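Local coordinates for protein xylose isomerase-like TIM barrel (Anabaena variabilis ATCC 29413, PDB 2QW5) that probably acts as an isomerase or epimerase on sugars or sugar phosphates, and binds a zinc ion and D-xylose in its TIM barrel, at residues A[86-91]-A[124-129]; A[129-134]-A[157-162]; A[135-140]-A[189-194]; A[177-182]-A[208-213]. One frame throughout, in Å; residues are numbered along the deposited sequence.

Contact 1 of 4, residues A[86-91]-A[124-129]. With XLS (D-xylose), chain C.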
loop_
_atom_site.group_PDB
_atom_site.type_symbol
_atom_site.label_atom_id
_atom_site.label_comp_id
_atom_site.label_asym_id
_atom_site.label_seq_id
_atom_site.Cartn_x
_atom_site.Cartn_y
_atom_site.Cartn_z
ATOM N N THR A 86 -10.328 23.109 -20.518
ATOM C CA THR A 86 -9.684 21.825 -20.300
ATOM C C THR A 86 -9.079 21.713 -18.907
ATOM O O THR A 86 -8.668 22.731 -18.306
ATOM C CB THR A 86 -8.590 21.520 -21.339
ATOM O OG1 THR A 86 -7.549 22.506 -21.229
ATOM C CG2 THR A 86 -9.137 21.489 -22.689
ATOM N N ASN A 87 -9.070 20.480 -18.406
ATOM C CA ASN A 87 -8.442 20.114 -17.158
ATOM C C ASN A 87 -7.259 19.184 -17.511
ATOM O O ASN A 87 -7.423 18.120 -18.118
ATOM C CB ASN A 87 -9.419 19.464 -16.201
ATOM C CG ASN A 87 -8.835 19.250 -14.849
ATOM O OD1 ASN A 87 -7.978 18.405 -14.678
ATOM N ND2 ASN A 87 -9.326 19.986 -13.869
ATOM N N VAL A 88 -6.078 19.620 -17.123
ATOM C CA VAL A 88 -4.835 18.961 -17.459
ATOM C C VAL A 88 -3.947 18.935 -16.237
ATOM O O VAL A 88 -3.834 19.937 -15.553
ATOM C CB VAL A 88 -4.077 19.697 -18.618
ATOM C CG1 VAL A 88 -2.720 19.098 -18.817
ATOM C CG2 VAL A 88 -4.877 19.593 -19.956
ATOM N N GLY A 89 -3.314 17.799 -16.006
ATOM C CA GLY A 89 -2.394 17.633 -14.889
ATOM C C GLY A 89 -1.039 17.125 -15.281
ATOM O O GLY A 89 -0.904 16.322 -16.204
ATOM N N ALA A 90 -0.011 17.612 -14.576
ATOM C CA ALA A 90 1.332 17.055 -14.686
ATOM C C ALA A 90 1.251 15.652 -14.067
ATOM O O ALA A 90 0.383 15.381 -13.212
ATOM C CB ALA A 90 2.366 17.920 -13.909
ATOM N N THR A 91 2.140 14.771 -14.516
ATOM C CA THR A 91 2.190 13.377 -14.074
ATOM C C THR A 91 3.573 13.080 -13.559
ATOM O O THR A 91 4.485 13.870 -13.730
ATOM C CB THR A 91 1.833 12.410 -15.197
ATOM O OG1 THR A 91 2.882 12.307 -16.159
ATOM C CG2 THR A 91 0.549 12.847 -15.905
ATOM N N GLU A 124 -10.061 28.607 -24.499
ATOM C CA GLU A 124 -9.215 29.701 -24.101
ATOM C C GLU A 124 -8.755 29.610 -22.652
ATOM O O GLU A 124 -8.081 30.498 -22.158
ATOM C CB GLU A 124 -9.961 30.972 -24.464
ATOM C CG GLU A 124 -10.023 31.092 -26.075
ATOM C CD GLU A 124 -10.908 32.210 -26.644
ATOM O OE1 GLU A 124 -12.172 32.144 -26.516
ATOM O OE2 GLU A 124 -10.315 33.124 -27.261
ATOM N N ILE A 125 -9.078 28.500 -21.984
ATOM C CA ILE A 125 -8.671 28.242 -20.615
ATOM C C ILE A 125 -8.225 26.782 -20.472
ATOM O O ILE A 125 -9.004 25.855 -20.777
ATOM C CB ILE A 125 -9.806 28.504 -19.610
ATOM C CG1 ILE A 125 -10.252 29.980 -19.617
ATOM C CG2 ILE A 125 -9.355 28.156 -18.202
ATOM C CD1 ILE A 125 -11.538 30.219 -18.834
HETATM N N MSE A 126 -6.970 26.601 -20.039
HETATM C CA MSE A 126 -6.412 25.284 -19.675
HETATM C C MSE A 126 -6.063 25.419 -18.206
HETATM O O MSE A 126 -5.230 26.289 -17.836
HETATM C CB MSE A 126 -5.162 24.948 -20.472
HETATM C CG MSE A 126 -4.585 23.565 -20.140
HETATM SE SE MSE A 126 -3.192 23.062 -21.264
HETATM C CE MSE A 126 -1.666 23.114 -20.057
HETATM N N MSE A 127 -6.655 24.556 -17.377
HETATM C CA MSE A 127 -6.455 24.623 -15.919
HETATM C C MSE A 127 -6.045 23.301 -15.329
HETATM O O MSE A 127 -6.230 22.269 -15.951
HETATM C CB MSE A 127 -7.755 25.039 -15.220
HETATM C CG MSE A 127 -8.937 24.088 -15.522
HETATM SE SE MSE A 127 -9.949 23.855 -13.999
HETATM C CE MSE A 127 -8.754 22.892 -12.807
ATOM N N GLY A 128 -5.470 23.346 -14.133
ATOM C CA GLY A 128 -5.225 22.131 -13.375
ATOM C C GLY A 128 -3.901 22.140 -12.667
ATOM O O GLY A 128 -3.256 23.178 -12.612
ATOM N N PRO A 129 -3.525 20.981 -12.073
ATOM C CA PRO A 129 -2.294 20.799 -11.329
ATOM C C PRO A 129 -1.088 20.541 -12.268
ATOM O O PRO A 129 -0.518 19.432 -12.300
ATOM C CB PRO A 129 -2.624 19.604 -10.439
ATOM C CG PRO A 129 -3.578 18.793 -11.289
ATOM C CD PRO A 129 -4.351 19.745 -12.071
HETATM C C1 XLS C . -8.983 17.570 -8.900
HETATM C C2 XLS C . -7.963 17.743 -10.019
HETATM C C3 XLS C . -7.566 16.405 -10.736
HETATM C C4 XLS C . -7.347 16.534 -12.231
HETATM O O1 XLS C . -9.014 18.317 -7.678
HETATM O O2 XLS C . -8.351 18.773 -10.928
HETATM O O3 XLS C . -8.425 15.271 -10.606
HETATM O O4 XLS C . -6.471 17.601 -12.456
#

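Contact 2 of 4, residues A[129-134]-A[157-162]. With XLS (D-xylose), chain C.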
loop_
_atom_site.group_PDB
_atom_site.type_symbol
_atom_site.label_atom_id
_atom_site.label_comp_id
_atom_site.label_asym_id
_atom_site.label_seq_id
_atom_site.Cartn_x
_atom_site.Cartn_y
_atom_site.Cartn_z
ATOM N N PRO A 129 -3.525 20.981 -12.073
ATOM C CA PRO A 129 -2.294 20.799 -11.329
ATOM C C PRO A 129 -1.088 20.541 -12.268
ATOM O O PRO A 129 -0.518 19.432 -12.300
ATOM C CB PRO A 129 -2.624 19.604 -10.439
ATOM C CG PRO A 129 -3.578 18.793 -11.289
ATOM C CD PRO A 129 -4.351 19.745 -12.071
ATOM N N ILE A 130 -0.657 21.620 -12.935
ATOM C CA ILE A 130 0.381 21.570 -13.956
ATOM C C ILE A 130 1.824 21.936 -13.467
ATOM O O ILE A 130 2.709 22.120 -14.308
ATOM C CB ILE A 130 -0.021 22.388 -15.210
ATOM C CG1 ILE A 130 -0.192 23.886 -14.910
ATOM C CG2 ILE A 130 -1.359 21.788 -15.854
ATOM C CD1 ILE A 130 -0.383 24.743 -16.124
ATOM N N VAL A 131 2.021 22.038 -12.142
ATOM C CA VAL A 131 3.338 22.341 -11.535
ATOM C C VAL A 131 3.908 21.065 -10.894
ATOM O O VAL A 131 4.906 20.518 -11.354
ATOM C CB VAL A 131 3.214 23.490 -10.533
ATOM C CG1 VAL A 131 4.604 23.853 -9.947
ATOM C CG2 VAL A 131 2.533 24.726 -11.188
ATOM N N ILE A 132 3.291 20.605 -9.814
ATOM C CA ILE A 132 3.692 19.402 -9.116
ATOM C C ILE A 132 2.680 18.325 -9.622
ATOM O O ILE A 132 1.471 18.634 -9.685
ATOM C CB ILE A 132 3.534 19.554 -7.590
ATOM C CG1 ILE A 132 4.321 20.780 -7.054
ATOM C CG2 ILE A 132 3.938 18.266 -6.856
ATOM C CD1 ILE A 132 5.801 20.696 -7.255
ATOM N N PRO A 133 3.160 17.111 -9.987
ATOM C CA PRO A 133 2.305 15.994 -10.441
ATOM C C PRO A 133 1.160 15.705 -9.491
ATOM O O PRO A 133 1.386 15.586 -8.301
ATOM C CB PRO A 133 3.274 14.815 -10.474
ATOM C CG PRO A 133 4.557 15.434 -10.854
ATOM C CD PRO A 133 4.582 16.710 -10.048
ATOM N N TYR A 134 -0.055 15.585 -10.031
ATOM C CA TYR A 134 -1.236 15.451 -9.205
ATOM C C TYR A 134 -1.250 14.140 -8.439
ATOM O O TYR A 134 -1.138 13.084 -9.045
ATOM C CB TYR A 134 -2.518 15.555 -10.042
ATOM C CG TYR A 134 -3.747 15.227 -9.239
ATOM C CD1 TYR A 134 -4.303 16.161 -8.364
ATOM C CD2 TYR A 134 -4.362 13.972 -9.347
ATOM C CE1 TYR A 134 -5.413 15.864 -7.606
ATOM C CE2 TYR A 134 -5.459 13.663 -8.576
ATOM C CZ TYR A 134 -5.986 14.607 -7.721
ATOM O OH TYR A 134 -7.076 14.282 -6.987
ATOM N N VAL A 157 12.566 23.301 -3.720
ATOM C CA VAL A 157 13.437 22.889 -4.828
ATOM C C VAL A 157 12.583 22.574 -6.068
ATOM O O VAL A 157 12.929 22.984 -7.168
ATOM C CB VAL A 157 14.344 21.690 -4.461
ATOM C CG1 VAL A 157 15.271 21.306 -5.646
ATOM C CG2 VAL A 157 15.133 21.980 -3.217
ATOM N N ARG A 158 11.442 21.900 -5.864
ATOM C CA ARG A 158 10.529 21.551 -6.949
ATOM C C ARG A 158 9.947 22.805 -7.584
ATOM O O ARG A 158 9.944 22.938 -8.821
ATOM C CB ARG A 158 9.391 20.649 -6.434
ATOM C CG ARG A 158 9.862 19.339 -5.768
ATOM C CD ARG A 158 10.408 18.296 -6.754
ATOM N NE ARG A 158 9.303 17.779 -7.566
ATOM C CZ ARG A 158 8.434 16.832 -7.200
ATOM N NH1 ARG A 158 8.536 16.192 -6.037
ATOM N NH2 ARG A 158 7.448 16.503 -8.032
ATOM N N TYR A 159 9.511 23.754 -6.754
ATOM C CA TYR A 159 8.985 25.024 -7.270
ATOM C C TYR A 159 10.062 25.803 -8.058
ATOM O O TYR A 159 9.775 26.301 -9.129
ATOM C CB TYR A 159 8.360 25.876 -6.163
ATOM C CG TYR A 159 7.104 25.275 -5.536
ATOM C CD1 TYR A 159 6.102 24.685 -6.316
ATOM C CD2 TYR A 159 6.884 25.370 -4.168
ATOM C CE1 TYR A 159 4.935 24.137 -5.712
ATOM C CE2 TYR A 159 5.731 24.828 -3.551
ATOM C CZ TYR A 159 4.758 24.231 -4.331
ATOM O OH TYR A 159 3.645 23.728 -3.703
ATOM N N ALA A 160 11.299 25.866 -7.545
ATOM C CA ALA A 160 12.426 26.514 -8.276
ATOM C C ALA A 160 12.705 25.849 -9.641
ATOM O O ALA A 160 12.926 26.550 -10.652
ATOM C CB ALA A 160 13.680 26.560 -7.433
ATOM N N ASN A 161 12.642 24.523 -9.684
ATOM C CA ASN A 161 12.811 23.764 -10.939
ATOM C C ASN A 161 11.719 24.085 -11.951
ATOM O O ASN A 161 11.996 24.172 -13.138
ATOM C CB ASN A 161 12.732 22.245 -10.723
ATOM C CG ASN A 161 13.869 21.685 -9.891
ATOM O OD1 ASN A 161 14.923 22.299 -9.768
ATOM N ND2 ASN A 161 13.655 20.477 -9.329
ATOM N N ALA A 162 10.482 24.234 -11.473
ATOM C CA ALA A 162 9.321 24.404 -12.365
ATOM C C ALA A 162 9.113 25.832 -12.887
ATOM O O ALA A 162 8.547 26.009 -13.974
ATOM C CB ALA A 162 8.045 23.867 -11.686
HETATM C C1 XLS C . -8.983 17.570 -8.900
HETATM C C2 XLS C . -7.963 17.743 -10.019
HETATM C C3 XLS C . -7.566 16.405 -10.736
HETATM C C4 XLS C . -7.347 16.534 -12.231
HETATM O O1 XLS C . -9.014 18.317 -7.678
HETATM O O2 XLS C . -8.351 18.773 -10.928
HETATM O O3 XLS C . -8.425 15.271 -10.606
HETATM O O4 XLS C . -6.471 17.601 -12.456
#

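Contact 3 of 4, residues A[135-140]-A[189-194]. With XLS (D-xylose), chain C.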
loop_
_atom_site.group_PDB
_atom_site.type_symbol
_atom_site.label_atom_id
_atom_site.label_comp_id
_atom_site.label_asym_id
_atom_site.label_seq_id
_atom_site.Cartn_x
_atom_site.Cartn_y
_atom_site.Cartn_z
ATOM N N GLY A 135 -1.435 14.232 -7.120
ATOM C CA GLY A 135 -1.498 13.066 -6.233
ATOM C C GLY A 135 -0.242 12.263 -6.016
ATOM O O GLY A 135 -0.340 11.203 -5.451
ATOM N N VAL A 136 0.931 12.790 -6.398
ATOM C CA VAL A 136 2.178 12.092 -6.303
ATOM C C VAL A 136 2.858 12.652 -5.080
ATOM O O VAL A 136 3.695 13.556 -5.168
ATOM C CB VAL A 136 3.059 12.250 -7.589
ATOM C CG1 VAL A 136 4.411 11.498 -7.458
ATOM C CG2 VAL A 136 2.303 11.760 -8.835
ATOM N N PHE A 137 2.495 12.100 -3.928
ATOM C CA PHE A 137 3.103 12.502 -2.663
ATOM C C PHE A 137 4.513 11.934 -2.665
ATOM O O PHE A 137 4.679 10.753 -2.946
ATOM C CB PHE A 137 2.274 12.008 -1.460
ATOM C CG PHE A 137 0.902 12.609 -1.381
ATOM C CD1 PHE A 137 0.659 13.773 -0.683
ATOM C CD2 PHE A 137 -0.180 11.960 -1.997
ATOM C CE1 PHE A 137 -0.667 14.315 -0.592
ATOM C CE2 PHE A 137 -1.462 12.483 -1.938
ATOM C CZ PHE A 137 -1.718 13.656 -1.225
ATOM N N PRO A 138 5.545 12.789 -2.430
ATOM C CA PRO A 138 6.907 12.291 -2.502
ATOM C C PRO A 138 7.288 11.366 -1.369
ATOM O O PRO A 138 6.749 11.478 -0.286
ATOM C CB PRO A 138 7.775 13.564 -2.459
ATOM C CG PRO A 138 6.957 14.578 -1.868
ATOM C CD PRO A 138 5.509 14.236 -2.178
ATOM N N THR A 139 8.217 10.458 -1.645
ATOM C CA THR A 139 8.725 9.508 -0.660
ATOM C C THR A 139 10.238 9.432 -0.783
ATOM O O THR A 139 10.830 9.876 -1.787
ATOM C CB THR A 139 8.110 8.097 -0.853
ATOM O OG1 THR A 139 8.359 7.637 -2.174
ATOM C CG2 THR A 139 6.590 8.122 -0.663
ATOM N N THR A 140 10.871 8.869 0.245
ATOM C CA THR A 140 12.312 8.671 0.238
ATOM C C THR A 140 12.571 7.505 -0.714
ATOM O O THR A 140 11.618 6.873 -1.232
ATOM C CB THR A 140 12.836 8.316 1.618
ATOM O OG1 THR A 140 12.260 7.061 2.023
ATOM C CG2 THR A 140 12.520 9.433 2.613
ATOM N N GLU A 189 -5.560 15.658 -1.443
ATOM C CA GLU A 189 -5.339 15.128 -2.784
ATOM C C GLU A 189 -3.942 15.236 -3.362
ATOM O O GLU A 189 -3.637 14.448 -4.217
ATOM C CB GLU A 189 -6.266 15.807 -3.787
ATOM C CG GLU A 189 -7.740 15.651 -3.524
ATOM C CD GLU A 189 -8.574 16.379 -4.550
ATOM O OE1 GLU A 189 -8.271 16.311 -5.750
ATOM O OE2 GLU A 189 -9.573 16.972 -4.151
ATOM N N THR A 190 -3.085 16.162 -2.912
ATOM C CA THR A 190 -1.808 16.349 -3.597
ATOM C C THR A 190 -0.850 17.067 -2.656
ATOM O O THR A 190 -1.334 17.732 -1.769
ATOM C CB THR A 190 -2.068 17.146 -4.931
ATOM O OG1 THR A 190 -1.018 16.880 -5.875
ATOM C CG2 THR A 190 -2.273 18.636 -4.707
ATOM N N PRO A 191 0.487 16.906 -2.813
ATOM C CA PRO A 191 1.451 17.547 -1.881
ATOM C C PRO A 191 1.565 19.059 -1.926
ATOM O O PRO A 191 1.929 19.677 -0.910
ATOM C CB PRO A 191 2.770 16.881 -2.246
ATOM C CG PRO A 191 2.597 16.525 -3.663
ATOM C CD PRO A 191 1.199 16.053 -3.781
ATOM N N GLY A 192 1.245 19.649 -3.079
ATOM C CA GLY A 192 1.238 21.086 -3.240
ATOM C C GLY A 192 1.167 21.497 -4.692
ATOM O O GLY A 192 1.308 20.651 -5.549
ATOM N N PRO A 193 0.884 22.782 -4.986
ATOM C CA PRO A 193 0.503 23.851 -4.036
ATOM C C PRO A 193 -0.916 23.611 -3.499
ATOM O O PRO A 193 -1.822 23.248 -4.270
ATOM C CB PRO A 193 0.622 25.143 -4.860
ATOM C CG PRO A 193 0.473 24.696 -6.297
ATOM C CD PRO A 193 1.021 23.288 -6.372
ATOM N N ASN A 194 -1.072 23.735 -2.176
ATOM C CA ASN A 194 -2.365 23.499 -1.529
ATOM C C ASN A 194 -3.208 24.757 -1.310
ATOM O O ASN A 194 -4.453 24.708 -1.411
ATOM C CB ASN A 194 -2.214 22.761 -0.181
ATOM C CG ASN A 194 -1.440 21.455 -0.284
ATOM O OD1 ASN A 194 -0.474 21.253 0.460
ATOM N ND2 ASN A 194 -1.817 20.598 -1.226
HETATM C C1 XLS C . -8.983 17.570 -8.900
HETATM C C2 XLS C . -7.963 17.743 -10.019
HETATM C C3 XLS C . -7.566 16.405 -10.736
HETATM C C4 XLS C . -7.347 16.534 -12.231
HETATM O O1 XLS C . -9.014 18.317 -7.678
HETATM O O2 XLS C . -8.351 18.773 -10.928
HETATM O O3 XLS C . -8.425 15.271 -10.606
HETATM O O4 XLS C . -6.471 17.601 -12.456
#

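Contact 4 of 4, residues A[177-182]-A[208-213]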
loop_
_atom_site.group_PDB
_atom_site.type_symbol
_atom_site.label_atom_id
_atom_site.label_comp_id
_atom_site.label_asym_id
_atom_site.label_seq_id
_atom_site.Cartn_x
_atom_site.Cartn_y
_atom_site.Cartn_z
ATOM N N LYS A 177 -3.400 31.818 -27.531
ATOM C CA LYS A 177 -4.573 32.432 -26.888
ATOM C C LYS A 177 -5.289 31.503 -25.844
ATOM O O LYS A 177 -6.522 31.457 -25.753
ATOM C CB LYS A 177 -5.528 32.990 -27.941
ATOM C CG LYS A 177 -4.856 33.997 -28.879
ATOM C CD LYS A 177 -5.812 34.585 -29.898
ATOM C CE LYS A 177 -5.425 36.012 -30.244
ATOM N NZ LYS A 177 -3.987 36.222 -30.553
ATOM N N VAL A 178 -4.476 30.777 -25.071
ATOM C CA VAL A 178 -4.963 29.886 -24.010
ATOM C C VAL A 178 -4.428 30.423 -22.701
ATOM O O VAL A 178 -3.202 30.550 -22.526
ATOM C CB VAL A 178 -4.460 28.439 -24.220
ATOM C CG1 VAL A 178 -4.747 27.569 -22.967
ATOM C CG2 VAL A 178 -5.026 27.865 -25.552
ATOM N N LYS A 179 -5.316 30.809 -21.797
ATOM C CA LYS A 179 -4.852 31.281 -20.473
ATOM C C LYS A 179 -4.548 30.023 -19.686
ATOM O O LYS A 179 -5.316 29.067 -19.774
ATOM C CB LYS A 179 -5.941 32.089 -19.764
ATOM C CG LYS A 179 -6.373 33.391 -20.415
ATOM C CD LYS A 179 -5.349 34.451 -20.305
ATOM C CE LYS A 179 -5.924 35.769 -20.838
ATOM N NZ LYS A 179 -4.807 36.686 -21.173
ATOM N N LEU A 180 -3.459 30.022 -18.910
ATOM C CA LEU A 180 -3.080 28.860 -18.079
ATOM C C LEU A 180 -3.534 29.137 -16.642
ATOM O O LEU A 180 -3.032 30.062 -16.044
ATOM C CB LEU A 180 -1.560 28.624 -18.136
ATOM C CG LEU A 180 -0.970 28.213 -19.510
ATOM C CD1 LEU A 180 0.548 28.332 -19.506
ATOM C CD2 LEU A 180 -1.415 26.803 -19.916
ATOM N N ALA A 181 -4.447 28.327 -16.097
ATOM C CA ALA A 181 -5.020 28.521 -14.732
ATOM C C ALA A 181 -4.584 27.398 -13.814
ATOM O O ALA A 181 -5.207 26.352 -13.798
ATOM C CB ALA A 181 -6.529 28.623 -14.796
ATOM N N ILE A 182 -3.488 27.629 -13.056
ATOM C CA ILE A 182 -2.937 26.669 -12.096
ATOM C C ILE A 182 -3.856 26.589 -10.883
ATOM O O ILE A 182 -4.331 27.606 -10.382
ATOM C CB ILE A 182 -1.511 27.029 -11.614
ATOM C CG1 ILE A 182 -0.519 27.167 -12.778
ATOM C CG2 ILE A 182 -0.970 25.940 -10.658
ATOM C CD1 ILE A 182 0.907 27.777 -12.362
ATOM N N SER A 208 5.650 35.540 -17.028
ATOM C CA SER A 208 4.423 35.497 -17.823
ATOM C C SER A 208 3.070 35.521 -17.075
ATOM O O SER A 208 2.708 34.562 -16.367
ATOM C CB SER A 208 4.448 34.299 -18.742
ATOM O OG SER A 208 3.211 34.209 -19.424
ATOM N N LYS A 209 2.282 36.575 -17.317
ATOM C CA LYS A 209 0.951 36.730 -16.739
ATOM C C LYS A 209 -0.080 35.801 -17.403
ATOM O O LYS A 209 -1.211 35.660 -16.927
ATOM C CB LYS A 209 0.454 38.179 -16.848
ATOM C CG LYS A 209 1.278 39.229 -16.121
ATOM C CD LYS A 209 1.475 38.980 -14.618
ATOM C CE LYS A 209 2.078 40.245 -13.925
ATOM N NZ LYS A 209 1.252 41.519 -14.244
ATOM N N GLN A 210 0.307 35.188 -18.521
ATOM C CA GLN A 210 -0.514 34.149 -19.177
ATOM C C GLN A 210 -0.664 32.958 -18.186
ATOM O O GLN A 210 -1.607 32.161 -18.304
ATOM C CB GLN A 210 0.167 33.682 -20.467
ATOM C CG GLN A 210 -0.750 32.950 -21.454
ATOM C CD GLN A 210 -1.848 33.829 -22.066
ATOM O OE1 GLN A 210 -1.847 35.047 -21.900
ATOM N NE2 GLN A 210 -2.754 33.216 -22.852
ATOM N N VAL A 211 0.309 32.828 -17.264
ATOM C CA VAL A 211 0.301 31.820 -16.206
ATOM C C VAL A 211 -0.351 32.431 -14.967
ATOM O O VAL A 211 0.222 33.267 -14.281
ATOM C CB VAL A 211 1.708 31.282 -15.868
ATOM C CG1 VAL A 211 1.619 30.202 -14.728
ATOM C CG2 VAL A 211 2.411 30.698 -17.132
ATOM N N GLY A 212 -1.578 32.011 -14.693
ATOM C CA GLY A 212 -2.333 32.496 -13.546
ATOM C C GLY A 212 -2.984 31.387 -12.756
ATOM O O GLY A 212 -2.412 30.290 -12.602
ATOM N N VAL A 213 -4.179 31.679 -12.241
ATOM C CA VAL A 213 -4.831 30.759 -11.309
ATOM C C VAL A 213 -6.281 30.464 -11.612
ATOM O O VAL A 213 -6.972 31.251 -12.250
ATOM C CB VAL A 213 -4.772 31.313 -9.833
ATOM C CG1 VAL A 213 -3.421 31.904 -9.532
ATOM C CG2 VAL A 213 -5.798 32.359 -9.579
#

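Contact 1 of 4, residues A[86-91]-A[124-129]
The carbonyl oxygen of Met-127 is gripped twice by residues 86-91: the amide N of Val-88 bonds to it at 2.9 Å, and the CA-H of Asn-87 adds a weaker contact. This is parallel pairing inside a TIM barrel, where strands 83-87 and 125-128 belong to one beta-alpha-beta unit with helix 101-120. Thr-86 brackets Met-126, its N donating to Ile-125 O at 3.1 Å and its O accepting from Met-127 N. Beyond the strands, Ala-90 N reaches Pro-129 O at 3.0 Å, so the pairing carries on into the loops.

Outward, Val-88 CG2 lies 4.0 Å from Met-126 CG, and both side chains pack on helix 101-120, an apolar layer suited to valine and to a long flexible methionine (selenomethionine in this crystal). Thr-86 OG1 rests against Met-126 CG but bonds to Thr-118. Inward, Met-127, also selenomethionine, bends toward Asn-87 and lies near the zinc ion. Gly-128 suits its place because a side chain there would run into Val-88 O and its phi of 140° strongly disfavours other residues.

Asparagine fits the pocket because its amide carries both an acceptor and a donor. With CG anti to the backbone N (chi1 -172°), it faces D-xylose; ND2 makes a weak 3.3 Å bond to xylose O2, while xylose O4 donates to Asn-87 OD1 at 2.8 Å and lies 3.0 Å from Pro-129 CD.

Contact 2 of 4, residues A[129-134]-A[157-162]
Apolar packing of a loop against a helix makes this contact, in which Val-131 and Ile-132 press on Arg-158, Tyr-159 and Ala-162. It belongs to the outer layer of the TIM barrel: the loop leaves the C-terminal end of strand 125-128, and helix 148-176 follows it in the chain. Val-131 CG1 settles between two helix residues one turn apart, 3.9 Å from Ala-162 CB and 4.0 Å from Tyr-159 CD1, where it meets the ring at its edge. The small alanine lets the valine come close to the helix backbone, and Phe-202 of helix 196-203 packs on both.

Ile-132 uses its longer branch. CG1 stands beside the backbone N (chi1 -56°), which carries it to 3.7 Å from Tyr-159 CE1 and brings CD1 to 3.7 Å from Arg-158 CB. The arginine folds back at its second and third torsions, and its guanidinium is tied to Asp-95 by a salt bridge and to Ser-97 and His-154 by hydrogen bonds. An arginine suits this border, since its carbons pack on isoleucine while its charge finds polar partners.

At the other end of the loop, Tyr-134 reaches the sugar pocket. Its hydroxyl bonds to Glu-189 and one ring face supports the ligand; a leucine in its place would probably deprive that glutamate of its hydroxyl partner and the sugar of its flat platform. Xylose C3 sits over the ring centre, 3.7 Å above the plane of Tyr-134. Beside the helix, Pro-133 CD touches the edge of the guanidinium, 3.5 Å from Arg-158 NH2.

Contact 3 of 4, residues A[135-140]-A[189-194]
Hydrogen bonding between the two loops rests on Gly-135 N, which donates to Thr-190 OG1 at 3.0 Å with an N-H...O angle of 159°. The loops follow strands 125-128 and 179-182 and meet above the C-terminal mouth of the TIM barrel, where the ligand pocket lies. Thr-190 turns its hydroxyl anti to its own N (chi1 -156°), presenting it to the glycine. Gly-135 has positive phi, a conformation that glycine adopts easily, and its CA also makes a CA-H...O contact with Glu-189 O. Within the second loop, Asn-194 ND2 bonds to Thr-190 O.

Aromatic and apolar contacts centre on Phe-137. Pro-191 CD lies over one ring face in a CH-pi contact, 4.2 Å from the centroid of Phe-137 and offset toward the rim. The far end of the ring reaches the peptide between Glu-189 and Thr-190, with Phe-137 CZ 3.3 Å from Thr-190 N. Proline suits both sides as a rigid apolar partner: Pro-138 CD is 3.8 Å from Pro-191 CB. Arg-294 of a neighbouring subunit packs on Phe-137.

At the sugar, Glu-189, its chain extended beyond CG, brings OE1, already held by Tyr-134, to 2.9 Å from xylose O1.

Contact 4 of 4, residues A[177-182]-A[208-213]
Gln-210 NE2 donates to Val-178 O over the short distance of 2.7 Å, approaching from above the carbonyl plane, 71° out of it. The first torsion, -162°, swings CG to the side opposite the backbone N, and a bend at the next brings the amide to the residue just before strand 179-182; its OE1 receives only a weak bond from Lys-179 NZ. Replacing the glutamine by a leucine would probably leave Val-178 O without this donor and remove the weak acceptor offered to Lys-179.

The backbone ladder follows, parallel strands 179-182 and 211-216 of the TIM barrel. Leu-180 N bonds to Gln-210 O at 2.9 Å, Gly-212 N to Leu-180 O at 2.8 Å, and Ile-182 N to Gly-212 O at 2.9 Å. A type I turn from Ser-208 to Val-211 leads into the second strand.

Packing completes the outer face, where branched apolar residues suit a layer under helices 148-176 and 196-203. Leu-180 CD1 lies 3.8 Å from Val-211 CG2, and Ile-182 CD1 fits tightly at 3.5 Å from Val-211 CG1. On the other face, the small Ala-181 sits beside Tyr-245 and His-244.

The chemistry thus implies a seam held mainly by backbone bonds and sealed by hydrocarbon, with the glutamine extending the pairing past the strand's start.

Contacts 1 and 4 are two seams of one barrel wall, their centres 10 Å apart, separated by the pairing of strands 125-128 and 179-182: there Met-126 O lies 2.8 Å from Ala-181 N, a probable hydrogen bond. Contact 2 shares Pro-129 with contact 1 and touches contact 4 where Val-131 CG2 meets Ile-182 CD1. Contacts 2 and 3, with centres 10 Å apart, interlock along the chain and are probably joined at the pocket by Tyr-134 OH and Glu-189 OE1, 2.7 Å apart. Contacts 1, 2 and 3 all reach the xylose. The side chain of Met-127 is about 4 Å from the zinc ion, and those of Glu-189 and Ala-181 about 7 and 10 Å.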